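Local coordinates for protein putative angiotensinogen (Lampetra fluviatilis, PDB 5INW) that binds heparin, which promotes its inhibition of thrombin through a template mechanism, consistent with its membership of the serpin family of protease inhibitors, at residues 91-96 with 104-109; 110-115 with 242-247; 250-255 with 300-305; 350-355 with 399-404. The protein carries 1 engineered substitution. All blocks are in the same frame, centred on the assembly; numbering follows the deposited sequence.

Contact 1 of 4, residues 91-96 with 104-109; sequences RLYKQV and DNIFFS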
loop_
_atom_site.group_PDB
_atom_site.type_symbol
_atom_site.label_atom_id
_atom_site.label_comp_id
_atom_site.label_asym_id
_atom_site.label_seq_id
_atom_site.Cartn_x
_atom_site.Cartn_y
_atom_site.Cartn_z
ATOM N N ARG A 91 11.653 -1.698 -2.266
ATOM C CA ARG A 91 12.083 -2.660 -3.247
ATOM C C ARG A 91 11.017 -2.841 -4.329
ATOM O O ARG A 91 11.336 -2.915 -5.513
ATOM C CB ARG A 91 12.483 -3.985 -2.574
ATOM C CG ARG A 91 13.939 -3.967 -2.091
ATOM C CD ARG A 91 14.216 -4.796 -0.840
ATOM N NE ARG A 91 13.543 -6.107 -0.883
ATOM C CZ ARG A 91 12.988 -6.752 0.159
ATOM N NH1 ARG A 91 13.023 -6.255 1.407
ATOM N NH2 ARG A 91 12.376 -7.921 -0.058
ATOM N N LEU A 92 9.761 -2.857 -3.942
ATOM C CA LEU A 92 8.730 -3.027 -4.924
ATOM C C LEU A 92 8.624 -1.784 -5.761
ATOM O O LEU A 92 8.449 -1.869 -6.973
ATOM C CB LEU A 92 7.403 -3.366 -4.259
ATOM C CG LEU A 92 6.169 -3.404 -5.153
ATOM C CD1 LEU A 92 6.344 -4.508 -6.176
ATOM C CD2 LEU A 92 4.913 -3.672 -4.332
ATOM N N TYR A 93 8.721 -0.633 -5.112
ATOM C CA TYR A 93 8.632 0.638 -5.821
ATOM C C TYR A 93 9.598 0.639 -6.972
ATOM O O TYR A 93 9.250 1.027 -8.085
ATOM C CB TYR A 93 8.980 1.791 -4.892
ATOM C CG TYR A 93 8.587 3.188 -5.363
ATOM C CD1 TYR A 93 9.380 3.909 -6.237
ATOM C CD2 TYR A 93 7.440 3.826 -4.860
ATOM C CE1 TYR A 93 9.022 5.183 -6.637
ATOM C CE2 TYR A 93 7.110 5.115 -5.213
ATOM C CZ TYR A 93 7.896 5.790 -6.117
ATOM O OH TYR A 93 7.533 7.070 -6.522
ATOM N N LYS A 94 10.817 0.211 -6.676
ATOM C CA LYS A 94 11.894 0.186 -7.627
ATOM C C LYS A 94 11.657 -0.702 -8.806
ATOM O O LYS A 94 12.091 -0.376 -9.880
ATOM C CB LYS A 94 13.160 -0.253 -6.943
ATOM C CG LYS A 94 13.743 0.870 -6.111
ATOM C CD LYS A 94 14.701 0.317 -5.056
ATOM C CE LYS A 94 15.594 1.413 -4.488
ATOM N NZ LYS A 94 14.849 2.695 -4.266
ATOM N N GLN A 95 10.988 -1.825 -8.613
ATOM C CA GLN A 95 10.529 -2.643 -9.728
ATOM C C GLN A 95 9.414 -1.970 -10.548
ATOM O O GLN A 95 9.457 -1.997 -11.764
ATOM C CB GLN A 95 10.017 -3.998 -9.237
ATOM C CG GLN A 95 11.012 -4.888 -8.488
ATOM C CD GLN A 95 12.290 -5.188 -9.249
ATOM O OE1 GLN A 95 13.370 -5.005 -8.698
ATOM N NE2 GLN A 95 12.183 -5.599 -10.510
ATOM N N VAL A 96 8.423 -1.349 -9.893
ATOM C CA VAL A 96 7.362 -0.611 -10.621
ATOM C C VAL A 96 7.913 0.420 -11.624
ATOM O O VAL A 96 7.318 0.606 -12.676
ATOM C CB VAL A 96 6.326 0.071 -9.668
ATOM C CG1 VAL A 96 5.304 0.925 -10.465
ATOM C CG2 VAL A 96 5.570 -0.988 -8.859
ATOM N N ASP A 104 3.044 8.487 -15.729
ATOM C CA ASP A 104 2.259 7.498 -14.946
ATOM C C ASP A 104 2.205 7.813 -13.441
ATOM O O ASP A 104 3.191 8.255 -12.841
ATOM C CB ASP A 104 2.775 6.039 -15.124
ATOM C CG ASP A 104 2.640 5.525 -16.549
ATOM O OD1 ASP A 104 1.785 6.035 -17.288
ATOM O OD2 ASP A 104 3.417 4.640 -16.970
ATOM N N ASN A 105 1.044 7.508 -12.844
ATOM C CA ASN A 105 0.844 7.462 -11.372
ATOM C C ASN A 105 1.214 6.086 -10.769
ATOM O O ASN A 105 0.977 5.041 -11.365
ATOM C CB ASN A 105 -0.596 7.806 -11.036
ATOM C CG ASN A 105 -0.983 9.203 -11.524
ATOM O OD1 ASN A 105 -0.150 10.090 -11.525
ATOM N ND2 ASN A 105 -2.236 9.397 -11.925
ATOM N N ILE A 106 1.922 6.133 -9.649
ATOM C CA ILE A 106 2.331 4.968 -8.913
ATOM C C ILE A 106 1.686 5.062 -7.527
ATOM O O ILE A 106 1.795 6.111 -6.837
ATOM C CB ILE A 106 3.870 4.893 -8.788
ATOM C CG1 ILE A 106 4.498 4.647 -10.131
ATOM C CG2 ILE A 106 4.309 3.738 -7.860
ATOM C CD1 ILE A 106 6.006 4.789 -10.095
ATOM N N PHE A 107 1.025 3.987 -7.105
ATOM C CA PHE A 107 0.333 3.964 -5.803
ATOM C C PHE A 107 -0.002 2.571 -5.319
ATOM O O PHE A 107 -0.663 1.811 -5.995
ATOM C CB PHE A 107 -0.937 4.787 -5.840
ATOM C CG PHE A 107 -1.355 5.232 -4.490
ATOM C CD1 PHE A 107 -0.539 6.059 -3.754
ATOM C CD2 PHE A 107 -2.563 4.819 -3.930
ATOM C CE1 PHE A 107 -0.915 6.482 -2.493
ATOM C CE2 PHE A 107 -2.922 5.203 -2.655
ATOM C CZ PHE A 107 -2.102 6.044 -1.937
ATOM N N PHE A 108 0.473 2.243 -4.141
ATOM C CA PHE A 108 0.288 0.924 -3.579
ATOM C C PHE A 108 0.510 0.917 -2.067
ATOM O O PHE A 108 1.167 1.803 -1.557
ATOM C CB PHE A 108 1.192 -0.091 -4.308
ATOM C CG PHE A 108 2.683 0.158 -4.192
ATOM C CD1 PHE A 108 3.448 -0.477 -3.173
ATOM C CD2 PHE A 108 3.354 0.947 -5.111
ATOM C CE1 PHE A 108 4.824 -0.288 -3.059
ATOM C CE2 PHE A 108 4.736 1.142 -4.998
ATOM C CZ PHE A 108 5.468 0.506 -3.982
ATOM N N SER A 109 -0.051 -0.053 -1.351
ATOM C CA SER A 109 0.169 -0.212 0.094
ATOM C C SER A 109 1.083 -1.394 0.394
ATOM O O SER A 109 0.723 -2.532 0.128
ATOM C CB SER A 109 -1.160 -0.460 0.814
ATOM O OG SER A 109 -0.902 -0.901 2.159
#

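Contact 2 of 4, residues 110-115 with 242-247; sequences PLSIAS and IVNVIY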
loop_
_atom_site.group_PDB
_atom_site.type_symbol
_atom_site.label_atom_id
_atom_site.label_comp_id
_atom_site.label_asym_id
_atom_site.label_seq_id
_atom_site.Cartn_x
_atom_site.Cartn_y
_atom_site.Cartn_z
ATOM N N PRO A 110 2.254 -1.141 0.967
ATOM C CA PRO A 110 3.114 -2.270 1.379
ATOM C C PRO A 110 2.500 -3.170 2.406
ATOM O O PRO A 110 2.697 -4.370 2.300
ATOM C CB PRO A 110 4.372 -1.598 1.949
ATOM C CG PRO A 110 4.415 -0.247 1.333
ATOM C CD PRO A 110 2.964 0.144 1.095
ATOM N N LEU A 111 1.748 -2.628 3.358
ATOM C CA LEU A 111 1.053 -3.459 4.370
ATOM C C LEU A 111 0.072 -4.468 3.796
ATOM O O LEU A 111 -0.011 -5.600 4.290
ATOM C CB LEU A 111 0.257 -2.600 5.351
ATOM C CG LEU A 111 1.052 -1.808 6.375
ATOM C CD1 LEU A 111 0.057 -0.993 7.174
ATOM C CD2 LEU A 111 1.868 -2.681 7.314
ATOM N N SER A 112 -0.717 -4.006 2.823
ATOM C CA SER A 112 -1.716 -4.852 2.206
ATOM C C SER A 112 -1.023 -6.014 1.525
ATOM O O SER A 112 -1.421 -7.168 1.694
ATOM C CB SER A 112 -2.554 -4.103 1.174
ATOM O OG SER A 112 -3.603 -4.930 0.681
ATOM N N ILE A 113 0.028 -5.695 0.780
ATOM C CA ILE A 113 0.720 -6.715 0.064
ATOM C C ILE A 113 1.461 -7.663 1.016
ATOM O O ILE A 113 1.486 -8.880 0.806
ATOM C CB ILE A 113 1.660 -6.130 -0.999
ATOM C CG1 ILE A 113 0.848 -5.357 -2.031
ATOM C CG2 ILE A 113 2.405 -7.263 -1.742
ATOM C CD1 ILE A 113 1.690 -4.562 -3.029
ATOM N N ALA A 114 2.062 -7.114 2.068
ATOM C CA ALA A 114 2.756 -7.955 3.074
ATOM C C ALA A 114 1.790 -8.887 3.817
ATOM O O ALA A 114 2.156 -10.019 4.158
ATOM C CB ALA A 114 3.527 -7.104 4.058
ATOM N N SER A 115 0.574 -8.393 4.078
ATOM C CA SER A 115 -0.410 -9.206 4.731
ATOM C C SER A 115 -0.827 -10.365 3.870
ATOM O O SER A 115 -0.948 -11.489 4.375
ATOM C CB SER A 115 -1.627 -8.405 5.079
ATOM O OG SER A 115 -1.238 -7.422 5.963
ATOM N N ILE A 242 -6.967 -15.399 -1.301
ATOM C CA ILE A 242 -6.585 -14.652 -0.102
ATOM C C ILE A 242 -6.780 -13.200 -0.425
ATOM O O ILE A 242 -6.458 -12.792 -1.488
ATOM C CB ILE A 242 -5.088 -14.866 0.219
ATOM C CG1 ILE A 242 -4.867 -16.316 0.679
ATOM C CG2 ILE A 242 -4.569 -13.925 1.295
ATOM C CD1 ILE A 242 -3.432 -16.778 0.556
ATOM N N VAL A 243 -7.299 -12.438 0.520
ATOM C CA VAL A 243 -7.651 -11.025 0.298
ATOM C C VAL A 243 -7.181 -10.205 1.472
ATOM O O VAL A 243 -7.449 -10.536 2.622
ATOM C CB VAL A 243 -9.184 -10.853 0.203
ATOM C CG1 VAL A 243 -9.581 -9.399 0.324
ATOM C CG2 VAL A 243 -9.697 -11.494 -1.070
ATOM N N ASN A 244 -6.448 -9.156 1.190
ATOM C CA ASN A 244 -6.279 -8.080 2.154
ATOM C C ASN A 244 -6.913 -6.844 1.542
ATOM O O ASN A 244 -6.722 -6.537 0.364
ATOM C CB ASN A 244 -4.808 -7.744 2.451
ATOM C CG ASN A 244 -4.697 -6.588 3.378
ATOM O OD1 ASN A 244 -4.730 -5.430 2.963
ATOM N ND2 ASN A 244 -4.736 -6.879 4.663
ATOM N N VAL A 245 -7.622 -6.132 2.384
ATOM C CA VAL A 245 -7.961 -4.752 2.119
ATOM C C VAL A 245 -7.492 -3.867 3.268
ATOM O O VAL A 245 -7.476 -4.283 4.411
ATOM C CB VAL A 245 -9.466 -4.544 1.929
ATOM C CG1 VAL A 245 -9.947 -5.521 0.906
ATOM C CG2 VAL A 245 -10.211 -4.738 3.236
ATOM N N ILE A 246 -7.281 -2.604 2.939
ATOM C CA ILE A 246 -6.852 -1.605 3.883
ATOM C C ILE A 246 -7.426 -0.279 3.445
ATOM O O ILE A 246 -7.385 0.078 2.261
ATOM C CB ILE A 246 -5.351 -1.659 3.949
ATOM C CG1 ILE A 246 -4.768 -0.599 4.818
ATOM C CG2 ILE A 246 -4.746 -1.534 2.565
ATOM C CD1 ILE A 246 -3.324 -0.987 5.085
ATOM N N TYR A 247 -7.998 0.418 4.414
ATOM C CA TYR A 247 -8.701 1.659 4.216
ATOM C C TYR A 247 -8.176 2.673 5.199
ATOM O O TYR A 247 -8.168 2.384 6.397
ATOM C CB TYR A 247 -10.183 1.473 4.492
ATOM C CG TYR A 247 -10.966 2.767 4.449
ATOM C CD1 TYR A 247 -11.411 3.252 3.261
ATOM C CD2 TYR A 247 -11.226 3.520 5.614
ATOM C CE1 TYR A 247 -12.120 4.429 3.200
ATOM C CE2 TYR A 247 -11.917 4.720 5.574
ATOM C CZ TYR A 247 -12.370 5.174 4.346
ATOM O OH TYR A 247 -13.096 6.350 4.169
#

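Contact 3 of 4, residues 250-255 with 300-305; sequences GSWGNK and LPYEGG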
loop_
_atom_site.group_PDB
_atom_site.type_symbol
_atom_site.label_atom_id
_atom_site.label_comp_id
_atom_site.label_asym_id
_atom_site.label_seq_id
_atom_site.Cartn_x
_atom_site.Cartn_y
_atom_site.Cartn_z
ATOM N N GLY A 250 -7.967 10.153 6.719
ATOM C CA GLY A 250 -7.390 11.108 7.630
ATOM C C GLY A 250 -7.764 12.528 7.292
ATOM O O GLY A 250 -7.661 12.963 6.172
ATOM N N SER A 251 -8.217 13.245 8.297
ATOM C CA SER A 251 -8.440 14.709 8.189
ATOM C C SER A 251 -7.126 15.418 8.343
ATOM O O SER A 251 -6.328 15.048 9.243
ATOM C CB SER A 251 -9.375 15.192 9.274
ATOM O OG SER A 251 -10.663 14.996 8.848
ATOM N N TRP A 252 -6.893 16.439 7.515
ATOM C CA TRP A 252 -5.677 17.259 7.692
ATOM C C TRP A 252 -5.712 17.891 9.091
ATOM O O TRP A 252 -6.791 18.198 9.653
ATOM C CB TRP A 252 -5.587 18.387 6.684
ATOM C CG TRP A 252 -5.528 17.987 5.308
ATOM C CD1 TRP A 252 -6.425 18.287 4.340
ATOM C CD2 TRP A 252 -4.499 17.205 4.681
ATOM N NE1 TRP A 252 -6.040 17.727 3.140
ATOM C CE2 TRP A 252 -4.844 17.077 3.316
ATOM C CE3 TRP A 252 -3.330 16.613 5.132
ATOM C CZ2 TRP A 252 -4.062 16.376 2.413
ATOM C CZ3 TRP A 252 -2.566 15.943 4.241
ATOM C CH2 TRP A 252 -2.940 15.796 2.893
ATOM N N GLY A 253 -4.540 18.049 9.673
ATOM C CA GLY A 253 -4.444 18.830 10.878
ATOM C C GLY A 253 -4.741 20.278 10.582
ATOM O O GLY A 253 -5.252 20.973 11.444
ATOM N N ASN A 254 -4.378 20.728 9.381
ATOM C CA ASN A 254 -4.674 22.055 8.906
ATOM C C ASN A 254 -5.496 21.876 7.671
ATOM O O ASN A 254 -4.985 21.614 6.590
ATOM C CB ASN A 254 -3.392 22.750 8.551
ATOM C CG ASN A 254 -2.333 22.513 9.570
ATOM O OD1 ASN A 254 -2.319 23.189 10.595
ATOM N ND2 ASN A 254 -1.431 21.551 9.313
ATOM N N LYS A 255 -6.801 21.981 7.828
ATOM C CA LYS A 255 -7.705 21.824 6.696
ATOM C C LYS A 255 -7.635 23.024 5.748
ATOM O O LYS A 255 -7.469 24.137 6.190
ATOM C CB LYS A 255 -9.128 21.617 7.198
ATOM C CG LYS A 255 -9.337 20.310 7.961
ATOM C CD LYS A 255 -10.806 19.952 7.972
ATOM C CE LYS A 255 -11.126 18.982 9.075
ATOM N NZ LYS A 255 -12.590 18.756 9.083
ATOM N N LEU A 300 2.841 16.938 5.631
ATOM C CA LEU A 300 1.459 17.358 5.826
ATOM C C LEU A 300 0.807 16.490 6.875
ATOM O O LEU A 300 0.326 15.415 6.573
ATOM C CB LEU A 300 0.654 17.312 4.515
ATOM C CG LEU A 300 1.456 17.937 3.391
ATOM C CD1 LEU A 300 0.784 17.731 2.033
ATOM C CD2 LEU A 300 1.741 19.392 3.674
ATOM N N PRO A 301 0.750 16.973 8.103
ATOM C CA PRO A 301 0.145 16.162 9.119
ATOM C C PRO A 301 -1.353 15.860 8.906
ATOM O O PRO A 301 -2.105 16.718 8.412
ATOM C CB PRO A 301 0.377 17.000 10.398
ATOM C CG PRO A 301 0.284 18.406 9.934
ATOM C CD PRO A 301 0.930 18.367 8.571
ATOM N N TYR A 302 -1.750 14.656 9.298
ATOM C CA TYR A 302 -3.126 14.341 9.585
ATOM C C TYR A 302 -3.366 14.334 11.091
ATOM O O TYR A 302 -2.444 14.287 11.879
ATOM C CB TYR A 302 -3.466 12.956 9.057
ATOM C CG TYR A 302 -3.304 12.783 7.586
ATOM C CD1 TYR A 302 -4.247 13.273 6.688
ATOM C CD2 TYR A 302 -2.231 12.102 7.076
ATOM C CE1 TYR A 302 -4.066 13.119 5.301
ATOM C CE2 TYR A 302 -2.040 11.954 5.708
ATOM C CZ TYR A 302 -2.950 12.456 4.828
ATOM O OH TYR A 302 -2.761 12.254 3.496
ATOM N N GLU A 303 -4.630 14.401 11.487
ATOM C CA GLU A 303 -5.072 13.892 12.791
ATOM C C GLU A 303 -4.727 12.377 12.865
ATOM O O GLU A 303 -4.372 11.757 11.849
ATOM C CB GLU A 303 -6.598 14.145 12.990
ATOM C CG GLU A 303 -7.073 15.615 13.052
ATOM C CD GLU A 303 -6.587 16.368 14.260
ATOM O OE1 GLU A 303 -6.224 15.725 15.282
ATOM O OE2 GLU A 303 -6.549 17.616 14.164
ATOM N N GLY A 304 -4.796 11.766 14.046
ATOM C CA GLY A 304 -4.113 10.461 14.280
ATOM C C GLY A 304 -2.644 10.765 14.501
ATOM O O GLY A 304 -2.271 11.922 14.842
ATOM N N GLY A 305 -1.769 9.807 14.320
ATOM C CA GLY A 305 -0.337 10.139 14.431
ATOM C C GLY A 305 0.332 10.025 13.102
ATOM O O GLY A 305 1.459 9.563 13.014
#

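Contact 4 of 4, residues 350-355 with 399-404; sequences PKFKIS and LHVNEE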
loop_
_atom_site.group_PDB
_atom_site.type_symbol
_atom_site.label_atom_id
_atom_site.label_comp_id
_atom_site.label_asym_id
_atom_site.label_seq_id
_atom_site.Cartn_x
_atom_site.Cartn_y
_atom_site.Cartn_z
ATOM N N PRO A 350 -2.489 20.069 -5.487
ATOM C CA PRO A 350 -3.617 19.548 -6.272
ATOM C C PRO A 350 -4.658 18.773 -5.460
ATOM O O PRO A 350 -4.324 18.167 -4.454
ATOM C CB PRO A 350 -2.942 18.628 -7.281
ATOM C CG PRO A 350 -1.583 19.205 -7.471
ATOM C CD PRO A 350 -1.196 19.766 -6.134
ATOM N N LYS A 351 -5.909 18.846 -5.920
ATOM C CA LYS A 351 -7.075 18.095 -5.427
ATOM C C LYS A 351 -7.393 17.115 -6.571
ATOM O O LYS A 351 -7.530 17.517 -7.740
ATOM C CB LYS A 351 -8.232 19.067 -5.175
ATOM C CG LYS A 351 -9.621 18.490 -4.895
ATOM C CD LYS A 351 -10.592 19.655 -4.664
ATOM C CE LYS A 351 -12.068 19.352 -4.890
ATOM N NZ LYS A 351 -12.697 18.382 -3.931
ATOM N N PHE A 352 -7.461 15.832 -6.251
ATOM C CA PHE A 352 -7.516 14.806 -7.272
ATOM C C PHE A 352 -7.907 13.484 -6.688
ATOM O O PHE A 352 -7.775 13.280 -5.485
ATOM C CB PHE A 352 -6.150 14.636 -7.925
ATOM C CG PHE A 352 -5.051 14.257 -6.963
ATOM C CD1 PHE A 352 -4.380 15.225 -6.254
ATOM C CD2 PHE A 352 -4.688 12.938 -6.761
ATOM C CE1 PHE A 352 -3.372 14.881 -5.356
ATOM C CE2 PHE A 352 -3.681 12.592 -5.868
ATOM C CZ PHE A 352 -3.016 13.570 -5.172
ATOM N N LYS A 353 -8.427 12.611 -7.552
ATOM C CA LYS A 353 -8.660 11.194 -7.238
ATOM C C LYS A 353 -7.986 10.398 -8.354
ATOM O O LYS A 353 -8.361 10.531 -9.520
ATOM C CB LYS A 353 -10.150 10.876 -7.161
ATOM C CG LYS A 353 -10.456 9.562 -6.463
ATOM C CD LYS A 353 -11.956 9.351 -6.326
ATOM C CE LYS A 353 -12.285 8.305 -5.267
ATOM N NZ LYS A 353 -13.672 7.773 -5.485
ATOM N N ILE A 354 -6.970 9.626 -8.000
ATOM C CA ILE A 354 -6.322 8.712 -8.937
ATOM C C ILE A 354 -6.406 7.266 -8.462
ATOM O O ILE A 354 -6.419 7.027 -7.262
ATOM C CB ILE A 354 -4.843 9.064 -9.164
ATOM C CG1 ILE A 354 -3.982 8.905 -7.900
ATOM C CG2 ILE A 354 -4.712 10.465 -9.729
ATOM C CD1 ILE A 354 -2.553 8.527 -8.209
ATOM N N SER A 355 -6.491 6.312 -9.381
ATOM C CA SER A 355 -6.459 4.885 -9.019
ATOM C C SER A 355 -5.578 4.118 -9.942
ATOM O O SER A 355 -5.490 4.449 -11.095
ATOM C CB SER A 355 -7.849 4.271 -9.003
ATOM O OG SER A 355 -8.551 4.545 -10.179
ATOM N N LEU A 399 -6.253 6.914 -4.319
ATOM C CA LEU A 399 -5.821 8.049 -3.513
ATOM C C LEU A 399 -6.713 9.225 -3.841
ATOM O O LEU A 399 -6.845 9.565 -4.982
ATOM C CB LEU A 399 -4.338 8.397 -3.763
ATOM C CG LEU A 399 -3.833 9.623 -2.981
ATOM C CD1 LEU A 399 -4.013 9.442 -1.470
ATOM C CD2 LEU A 399 -2.379 9.936 -3.320
ATOM N N HIS A 400 -7.334 9.803 -2.829
ATOM C CA HIS A 400 -8.223 10.919 -2.987
ATOM C C HIS A 400 -7.728 11.973 -2.016
ATOM O O HIS A 400 -7.713 11.761 -0.839
ATOM C CB HIS A 400 -9.679 10.480 -2.708
ATOM C CG HIS A 400 -10.729 11.517 -3.020
ATOM N ND1 HIS A 400 -11.983 11.511 -2.431
ATOM C CD2 HIS A 400 -10.711 12.601 -3.838
ATOM C CE1 HIS A 400 -12.694 12.536 -2.880
ATOM N NE2 HIS A 400 -11.948 13.207 -3.744
ATOM N N VAL A 401 -7.242 13.075 -2.535
ATOM C CA VAL A 401 -6.883 14.221 -1.734
ATOM C C VAL A 401 -7.911 15.355 -1.977
ATOM O O VAL A 401 -8.280 15.649 -3.132
ATOM C CB VAL A 401 -5.442 14.689 -2.072
ATOM C CG1 VAL A 401 -5.085 15.950 -1.300
ATOM C CG2 VAL A 401 -4.446 13.561 -1.776
ATOM N N ASN A 402 -8.365 15.978 -0.891
ATOM C CA ASN A 402 -9.240 17.106 -0.983
ATOM C C ASN A 402 -9.017 18.057 0.184
ATOM O O ASN A 402 -8.095 17.860 0.949
ATOM C CB ASN A 402 -10.690 16.637 -1.175
ATOM C CG ASN A 402 -11.302 16.013 0.051
ATOM O OD1 ASN A 402 -10.721 15.951 1.156
ATOM N ND2 ASN A 402 -12.533 15.558 -0.131
ATOM N N GLU A 403 -9.851 19.089 0.306
ATOM C CA GLU A 403 -9.717 20.092 1.353
ATOM C C GLU A 403 -9.783 19.523 2.767
ATOM O O GLU A 403 -9.144 20.076 3.638
ATOM C CB GLU A 403 -10.812 21.182 1.206
ATOM C CG GLU A 403 -10.624 22.170 0.059
ATOM C CD GLU A 403 -11.047 21.684 -1.323
ATOM O OE1 GLU A 403 -11.493 20.531 -1.476
ATOM O OE2 GLU A 403 -10.962 22.505 -2.276
ATOM N N GLU A 404 -10.581 18.468 3.010
ATOM C CA GLU A 404 -10.687 17.861 4.360
ATOM C C GLU A 404 -9.477 17.003 4.688
ATOM O O GLU A 404 -9.124 16.827 5.866
ATOM C CB GLU A 404 -11.921 16.951 4.544
ATOM C CG GLU A 404 -13.263 17.543 4.122
ATOM C CD GLU A 404 -13.798 18.744 4.963
ATOM O OE1 GLU A 404 -14.444 19.655 4.364
ATOM O OE2 GLU A 404 -13.614 18.802 6.207
#

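Contact 1 of 4, residues 91-96 with 104-109
Leu-92 O accepts the helical bond from Val-96 N at 3.0 Å, and this turn of helix 77-96 (helix A of the serpin fold) presents both side chains, with Tyr-93, to strand 106-108. No hydrogen bond crosses the contact; carbon meets carbon. Phe-108 is central: its CG sits between backbone N and carbonyl carbon (chi1 62°), which stands the ring up from the strand against the helix. Leu-92 slides past it in the opposite direction, CD2 lying 3.6 Å from Phe-108 CE1. Tyr-93 crosses the same ring at about a right angle, with its CD2 3.8 Å from Phe-108 CE2 and its CB in the ring plane at the edge. Farther along, Val-96 and Ile-106 meet tip to tip, CG1 to CG1 at 3.8 Å, and Ile-106 CG2 also reaches Tyr-93 CE2. The Tyr-93 hydroxyl finds its partner elsewhere, in Glu-323. Met-27 of the C-terminal peptide chain, which continues the sheet beyond strand 106-108, packs on Tyr-93 and Phe-108. Helix and strand are therefore joined here by complementary shape and the exclusion of water, while directional bonding is left to their backbones and to other neighbours.

Contact 2 of 4, residues 110-115 with 242-247
Ser-112, Asn-244 and Ile-246 carry the meeting of helix 110-115 with strand 242-247, which run nearly antiparallel (159°) in what serpin structures call the shutter region. With chi1 at -175°, opposite the backbone N, the Ser-112 hydroxyl reaches the strand, and its OG donates to Asn-244 OD1 at 2.6 Å. The hydroxyl approaches from the flank of the amide C=O, at 118°, and is tilted out of the carbonyl plane by about a third of a right angle. At the other end of the amide, Asn-244 ND2 lies 3.5 Å from Ser-115 CB, so the flat group spans two serines about one helical turn apart, both meeting it from the same face. Ser-115 OG turns back to its own helix and shares Leu-111 O with Ser-115 N, the two donors coming from opposite faces of that carbonyl. Ile-246 supplies the apolar half: one branch, CG2, rests 3.7 Å from Ser-112 CB, while the Ile-246 side chain crosses that of Leu-111 at about a right angle, CD1 lying 3.9 Å from Leu-111 CB. Replacing Asn-244 with a leucine would probably leave the buried Ser-112 hydroxyl without its amide acceptor and deprive Asn-174 of the ND2 partner it now bonds. Ser-112 OG is also hydrogen-bonded to Thr-412 on strand 405-417, the strand beside 238-251, consistent with the inserted reactive loop of a cleaved serpin. On the other flank of 238-251 runs strand 168-179, which carries Asn-174, while helix 150-161 packs against Leu-111 and Ser-115.

Contact 3 of 4, residues 250-255 with 300-305
The breach of the serpin fold, the end of the main sheet where a cleaved reactive loop begins its insertion, is where Trp-252 and Tyr-302 bring two chain segments together. Their backbones form a single bridge. Glu-303 N gives Ser-251 O a bond of 2.9 Å, and Gly-253 N reaches Pro-301 O at 3.0 Å with an almost straight N-H (177°). Beside the bridge, the side chains of Trp-252 and Tyr-302 lie alongside each other and point the same way. The rings are nearly parallel, at 10°, but slid apart: their six-membered centroids are 4.6 Å from each other and only a rim of each overlaps, with Tyr-302 CE1 over one face of the indole. Trp-252 has CG anti to its carbonyl carbon (chi1 -61°), a turn that brings the far end of the indole back to the other segment, where CZ3 sits 3.5 Å from Leu-300 CB. In fold terms, strand 238-251 of the main sheet runs out here against the end of strand 295-301 from the smaller sheet, so the aromatic pair bridges two sheets. Trp-252 NE1 is hydrogen-bonded to Asn-402 O and the Tyr-302 hydroxyl to Thr-406. The backbone of Gly-250 also meets the tyrosine, its O coming 3.5 Å from Tyr-302 CD1. At the outer margin Asn-254 crosses Pro-301 at about a right angle, with Asn-254 ND2 3.6 Å from Pro-301 CG.

Contact 4 of 4, residues 350-355 with 399-404
Phe-352, Val-401 and Leu-399 make the apolar centre on the buried face of two antiparallel strands. With CG held between backbone N and carbonyl carbon (chi1 59°), the Phe-352 ring swings across to the neighbouring strand. Val-401 CB lies over one of its faces, Val-401 CG2 is 3.7 Å from Phe-352 CZ, and Leu-399 CD2 meets the ring edge at CE2, 3.9 Å away. Ile-354 continues this layer, side by side with Leu-399. Around the centre runs the ladder. Phe-352 and Val-401 form one hydrogen-bonded pair, with Val-401 N to Phe-352 O at 3.0 Å, and Ile-354 and Leu-399 form another, with Leu-399 N to Ile-354 O at 2.9 Å. Between them Lys-353 and His-400 are a non-hydrogen-bonded pair on the opposite face, where the extended lysine sets CD over one face of the imidazole. At the polar edge Lys-351, bent only at its last torsion, turns NZ to Glu-403 OE1 in a weak, 3.5 Å salt bridge, while Lys-351 CD passes across the carboxylate, 3.4 Å from Glu-403 OE1. An alanine at Lys-351 is likely to leave Glu-403 OE1 without its charged mate, though OE2 would keep its bond to Thr-261. Strands 345-359 and 389-401 are neighbours in the main sheet of the serpin; 273-283 flanks the first, its Met-279 touching Lys-351, Val-401 and Glu-403, and 405-417 lies next to 389-401, with Thr-406 against Leu-399 and Val-401.

Overall arrangement
Along the chain the four contacts come in series, all within the serpin fold. Contacts 1 and 2 follow directly, strand 106-108 leading into helix 110-122; their centres are about 15 Å apart and they touch through Leu-92 and Ile-113. Contacts 2 and 3 share strand 238-251. Their centres are about 23 Å apart. Contact 4 lies on the same sheet, across strand 405-417, its centre about 14 Å from that of contact 3, to which it is joined by Trp-252 and residues 402-404. It also touches contact 1 through Phe-107 and Leu-399. Strand 405-417, consistent with the inserted reactive loop of a cleaved serpin, runs beside strands used by contacts 2, 3 and 4, from breach to shutter.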